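Local coordinates for putative uncharacterized protein (Ustilago maydis, PDB 4GNX) that binds single-stranded DNA as the large, zinc-containing subunit of the trimeric replication protein A, probably shielding it during replication and repair, at residues I3-R15 against V43-T55. Residues are numbered along the deposited sequence; the frame is centred on the assembly and turned at random.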
loop_
_atom_site.group_PDB
_atom_site.type_symbol
_atom_site.label_atom_id
_atom_site.label_comp_id
_atom_site.label_asym_id
_atom_site.label_seq_id
_atom_site.Cartn_x
_atom_site.Cartn_y
_atom_site.Cartn_z
ATOM N N ILE C 3 -13.254 -39.049 9.507
ATOM C CA ILE C 3 -12.337 -38.044 8.884
ATOM C C ILE C 3 -13.119 -36.897 8.268
ATOM O O ILE C 3 -14.199 -37.101 7.712
ATOM C CB ILE C 3 -11.436 -38.657 7.784
ATOM C CG1 ILE C 3 -10.423 -39.623 8.388
ATOM C CG2 ILE C 3 -10.699 -37.570 7.006
ATOM C CD1 ILE C 3 -9.505 -40.246 7.361
ATOM N N TYR C 4 -12.541 -35.700 8.360
ATOM C CA TYR C 4 -13.110 -34.480 7.789
ATOM C C TYR C 4 -12.232 -33.925 6.669
ATOM O O TYR C 4 -11.003 -33.998 6.766
ATOM C CB TYR C 4 -13.226 -33.403 8.880
ATOM C CG TYR C 4 -14.484 -33.453 9.717
ATOM C CD1 TYR C 4 -15.366 -32.357 9.750
ATOM C CD2 TYR C 4 -14.799 -34.590 10.479
ATOM C CE1 TYR C 4 -16.526 -32.393 10.516
ATOM C CE2 TYR C 4 -15.955 -34.640 11.243
ATOM C CZ TYR C 4 -16.819 -33.543 11.264
ATOM O OH TYR C 4 -17.968 -33.600 12.034
ATOM N N PRO C 5 -12.856 -33.350 5.613
ATOM C CA PRO C 5 -12.136 -32.443 4.720
ATOM C C PRO C 5 -11.746 -31.221 5.518
ATOM O O PRO C 5 -12.443 -30.889 6.485
ATOM C CB PRO C 5 -13.199 -32.037 3.705
ATOM C CG PRO C 5 -14.491 -32.189 4.428
ATOM C CD PRO C 5 -14.285 -33.427 5.257
ATOM N N ILE C 6 -10.651 -30.566 5.129
ATOM C CA ILE C 6 -10.180 -29.335 5.798
ATOM C C ILE C 6 -11.233 -28.224 5.785
ATOM O O ILE C 6 -11.485 -27.591 6.813
ATOM C CB ILE C 6 -8.861 -28.840 5.191
ATOM C CG1 ILE C 6 -7.720 -29.675 5.762
ATOM C CG2 ILE C 6 -8.633 -27.364 5.510
ATOM C CD1 ILE C 6 -6.425 -29.575 4.994
ATOM N N GLU C 7 -11.853 -28.010 4.624
ATOM C CA GLU C 7 -12.911 -27.021 4.471
ATOM C C GLU C 7 -14.114 -27.256 5.380
ATOM O O GLU C 7 -14.956 -26.380 5.564
ATOM C CB GLU C 7 -13.340 -26.978 3.023
ATOM C CG GLU C 7 -12.524 -25.975 2.266
ATOM C CD GLU C 7 -12.862 -24.565 2.706
ATOM O OE1 GLU C 7 -14.054 -24.180 2.544
ATOM O OE2 GLU C 7 -11.947 -23.851 3.215
ATOM N N GLY C 8 -14.168 -28.451 5.949
ATOM C CA GLY C 8 -15.225 -28.833 6.835
ATOM C C GLY C 8 -15.027 -28.398 8.261
ATOM O O GLY C 8 -15.974 -28.407 9.017
ATOM N N LEU C 9 -13.817 -28.003 8.630
ATOM C CA LEU C 9 -13.473 -27.673 10.020
ATOM C C LEU C 9 -14.032 -26.363 10.557
ATOM O O LEU C 9 -14.114 -25.361 9.847
ATOM C CB LEU C 9 -11.965 -27.620 10.174
ATOM C CG LEU C 9 -11.146 -28.822 9.691
ATOM C CD1 LEU C 9 -9.669 -28.407 9.583
ATOM C CD2 LEU C 9 -11.367 -30.045 10.578
ATOM N N SER C 10 -14.363 -26.360 11.840
ATOM C CA SER C 10 -14.998 -25.211 12.488
ATOM C C SER C 10 -14.846 -25.351 13.998
ATOM O O SER C 10 -14.610 -26.456 14.499
ATOM C CB SER C 10 -16.500 -25.175 12.155
ATOM O OG SER C 10 -17.166 -26.291 12.734
ATOM N N PRO C 11 -15.017 -24.245 14.735
ATOM C CA PRO C 11 -15.044 -24.349 16.202
ATOM C C PRO C 11 -16.221 -25.191 16.732
ATOM O O PRO C 11 -16.147 -25.715 17.849
ATOM C CB PRO C 11 -15.202 -22.895 16.666
ATOM C CG PRO C 11 -14.971 -22.036 15.451
ATOM C CD PRO C 11 -15.292 -22.872 14.258
ATOM N N TYR C 12 -17.274 -25.347 15.924
ATOM C CA TYR C 12 -18.547 -25.965 16.373
ATOM C C TYR C 12 -18.541 -27.499 16.450
ATOM O O TYR C 12 -19.473 -28.097 16.989
ATOM C CB TYR C 12 -19.753 -25.448 15.542
ATOM C CG TYR C 12 -19.778 -23.942 15.447
ATOM C CD1 TYR C 12 -20.388 -23.174 16.428
ATOM C CD2 TYR C 12 -19.128 -23.287 14.401
ATOM C CE1 TYR C 12 -20.378 -21.790 16.359
ATOM C CE2 TYR C 12 -19.111 -21.909 14.313
ATOM C CZ TYR C 12 -19.732 -21.162 15.295
ATOM O OH TYR C 12 -19.696 -19.788 15.204
ATOM N N GLN C 13 -17.489 -28.122 15.924
ATOM C CA GLN C 13 -17.360 -29.567 15.939
ATOM C C GLN C 13 -15.994 -29.904 16.507
ATOM O O GLN C 13 -14.975 -29.343 16.075
ATOM C CB GLN C 13 -17.538 -30.124 14.529
ATOM C CG GLN C 13 -17.278 -31.611 14.381
ATOM C CD GLN C 13 -18.277 -32.461 15.150
ATOM O OE1 GLN C 13 -17.892 -33.355 15.903
ATOM N NE2 GLN C 13 -19.569 -32.178 14.973
ATOM N N ASN C 14 -15.984 -30.809 17.483
ATOM C CA ASN C 14 -14.763 -31.142 18.214
ATOM C C ASN C 14 -14.209 -32.532 17.946
ATOM O O ASN C 14 -13.013 -32.761 18.115
ATOM C CB ASN C 14 -14.960 -30.926 19.710
ATOM C CG ASN C 14 -15.167 -29.466 20.059
ATOM O OD1 ASN C 14 -14.744 -28.571 19.312
ATOM N ND2 ASN C 14 -15.829 -29.211 21.192
ATOM N N ARG C 15 -15.079 -33.450 17.537
ATOM C CA ARG C 15 -14.657 -34.780 17.140
ATOM C C ARG C 15 -14.274 -34.751 15.659
ATOM O O ARG C 15 -15.148 -34.848 14.797
ATOM C CB ARG C 15 -15.786 -35.789 17.390
ATOM C CG ARG C 15 -15.357 -37.244 17.257
ATOM C CD ARG C 15 -16.529 -38.209 17.289
ATOM N NE ARG C 15 -16.893 -38.624 18.642
ATOM C CZ ARG C 15 -16.260 -39.570 19.342
ATOM N NH1 ARG C 15 -15.199 -40.200 18.835
ATOM N NH2 ARG C 15 -16.678 -39.886 20.563
ATOM N N VAL C 43 2.865 -24.708 10.366
ATOM C CA VAL C 43 2.891 -25.570 9.224
ATOM C C VAL C 43 1.679 -25.220 8.375
ATOM O O VAL C 43 0.628 -24.822 8.911
ATOM C CB VAL C 43 2.801 -27.016 9.730
ATOM C CG1 VAL C 43 1.702 -27.803 9.025
ATOM C CG2 VAL C 43 4.158 -27.700 9.652
ATOM N N ASN C 44 1.820 -25.332 7.063
ATOM C CA ASN C 44 0.666 -25.190 6.199
ATOM C C ASN C 44 0.250 -26.566 5.721
ATOM O O ASN C 44 1.100 -27.438 5.499
ATOM C CB ASN C 44 0.931 -24.224 5.035
ATOM C CG ASN C 44 0.825 -22.754 5.444
ATOM O OD1 ASN C 44 0.670 -22.422 6.619
ATOM N ND2 ASN C 44 0.916 -21.860 4.463
ATOM N N LEU C 45 -1.059 -26.763 5.583
ATOM C CA LEU C 45 -1.630 -28.077 5.265
ATOM C C LEU C 45 -2.602 -28.014 4.095
ATOM O O LEU C 45 -3.356 -27.048 3.958
ATOM C CB LEU C 45 -2.358 -28.636 6.483
ATOM C CG LEU C 45 -1.532 -28.782 7.748
ATOM C CD1 LEU C 45 -2.464 -28.973 8.914
ATOM C CD2 LEU C 45 -0.606 -29.971 7.604
ATOM N N LEU C 46 -2.596 -29.069 3.289
ATOM C CA LEU C 46 -3.364 -29.123 2.057
ATOM C C LEU C 46 -4.095 -30.454 1.869
ATOM O O LEU C 46 -3.537 -31.524 2.139
ATOM C CB LEU C 46 -2.420 -28.920 0.870
ATOM C CG LEU C 46 -2.969 -29.276 -0.516
ATOM C CD1 LEU C 46 -3.820 -28.131 -1.065
ATOM C CD2 LEU C 46 -1.835 -29.649 -1.462
ATOM N N ASP C 47 -5.337 -30.377 1.397
ATOM C CA ASP C 47 -6.027 -31.546 0.865
ATOM C C ASP C 47 -6.944 -31.177 -0.312
ATOM O O ASP C 47 -6.912 -30.037 -0.797
ATOM C CB ASP C 47 -6.759 -32.340 1.974
ATOM C CG ASP C 47 -7.980 -31.611 2.553
ATOM O OD1 ASP C 47 -8.473 -30.629 1.964
ATOM O OD2 ASP C 47 -8.466 -32.041 3.617
ATOM N N ASP C 48 -7.739 -32.150 -0.763
ATOM C CA ASP C 48 -8.746 -31.973 -1.820
ATOM C C ASP C 48 -9.628 -30.757 -1.599
ATOM O O ASP C 48 -9.972 -30.061 -2.550
ATOM C CB ASP C 48 -9.666 -33.190 -1.900
ATOM C CG ASP C 48 -9.015 -34.460 -1.376
ATOM O OD1 ASP C 48 -8.163 -34.375 -0.452
ATOM O OD2 ASP C 48 -9.373 -35.551 -1.885
ATOM N N SER C 49 -9.997 -30.511 -0.344
ATOM C CA SER C 49 -10.945 -29.453 -0.039
ATOM C C SER C 49 -10.290 -28.088 0.085
ATOM O O SER C 49 -10.941 -27.075 -0.170
ATOM C CB SER C 49 -11.769 -29.787 1.207
ATOM O OG SER C 49 -10.946 -29.953 2.343
ATOM N N GLY C 50 -9.015 -28.053 0.457
ATOM C CA GLY C 50 -8.331 -26.784 0.602
ATOM C C GLY C 50 -7.157 -26.776 1.547
ATOM O O GLY C 50 -6.582 -27.824 1.857
ATOM N N GLU C 51 -6.803 -25.580 2.000
ATOM C CA GLU C 51 -5.614 -25.375 2.802
ATOM C C GLU C 51 -5.938 -24.846 4.199
ATOM O O GLU C 51 -6.960 -24.182 4.400
ATOM C CB GLU C 51 -4.653 -24.430 2.085
ATOM C CG GLU C 51 -4.050 -25.018 0.815
ATOM C CD GLU C 51 -3.237 -24.014 -0.003
ATOM O OE1 GLU C 51 -3.847 -23.268 -0.813
ATOM O OE2 GLU C 51 -1.986 -23.984 0.148
ATOM N N ILE C 52 -5.078 -25.151 5.167
ATOM C CA ILE C 52 -5.207 -24.545 6.481
ATOM C C ILE C 52 -3.850 -24.443 7.154
ATOM O O ILE C 52 -2.975 -25.291 6.937
ATOM C CB ILE C 52 -6.224 -25.293 7.388
ATOM C CG1 ILE C 52 -6.476 -24.507 8.679
ATOM C CG2 ILE C 52 -5.746 -26.703 7.710
ATOM C CD1 ILE C 52 -7.887 -24.579 9.215
ATOM N N LYS C 53 -3.706 -23.392 7.964
ATOM C CA LYS C 53 -2.546 -23.205 8.814
ATOM C C LYS C 53 -2.724 -23.852 10.184
ATOM O O LYS C 53 -3.775 -23.718 10.830
ATOM C CB LYS C 53 -2.296 -21.725 9.016
ATOM C CG LYS C 53 -0.984 -21.437 9.699
ATOM C CD LYS C 53 -0.780 -19.949 9.908
ATOM C CE LYS C 53 0.487 -19.716 10.713
ATOM N NZ LYS C 53 0.950 -18.310 10.647
ATOM N N ALA C 54 -1.677 -24.530 10.639
ATOM C CA ALA C 54 -1.635 -25.017 11.997
ATOM C C ALA C 54 -0.380 -24.513 12.722
ATOM O O ALA C 54 0.695 -24.408 12.123
ATOM C CB ALA C 54 -1.683 -26.515 11.983
ATOM N N THR C 55 -0.520 -24.210 14.008
ATOM C CA THR C 55 0.578 -23.655 14.791
ATOM C C THR C 55 0.730 -24.389 16.117
ATOM O O THR C 55 -0.257 -24.762 16.771
ATOM C CB THR C 55 0.326 -22.170 15.120
ATOM O OG1 THR C 55 0.187 -21.419 13.911
ATOM C CG2 THR C 55 1.462 -21.593 15.945
#
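Ile6 and Glu7 present their backbone N-H groups to the side chains of Asp47 and Ser49. Both donors belong to the 3-10 turn at 6-8, and both acceptors lie where strands 39-46 and 51-57 are joined. Ile6 N reaches Asp47 OD2 at 3.0 Å, on the syn lone pair, through a bent bond of 149°. Glu7 N meets Ser49 OG at 3.1 Å and almost straight, 171°.

The other carboxylate oxygen turns back into the hairpin. Asp47 OD1 accepts from Ser49 N, which makes an Asx turn, and from Gly50 N, which completes an Asx motif. Gly50 N lies nearly on the C-O axis, whereas Ser49 N comes from above the carboxylate plane. Ser49 OG is a third donor, 2.6 Å from Asp47 OD1. With chi1 of 60°, OG lies between the backbone N and carbonyl carbon of Ser49. From there the hydroxyl donates to Asp47 OD1 and accepts from Glu7 N, so it links the carboxylate to the 3-10 turn.

Ile6 is the main apolar group. Ile6 CG1 and CD1 run past the Asp47 carboxylate, with Ile6 CD1 3.5 Å from Asp47 CG. Ile6 CG2, anti to the backbone N, turns to the strand instead and meets Ile52 CG2 at 3.7 Å. Leu9 CD1 extends this patch to Ile52 CD1 at 4.2 Å.

The contact joins the segment leading into the first strand of an OB fold to its 39-46/51-57 hairpin. Asp47 is buried. Three backbone amides and one hydroxyl donate to its carboxylate. These four donors would stabilise a negative charge and probably favour the ionised form.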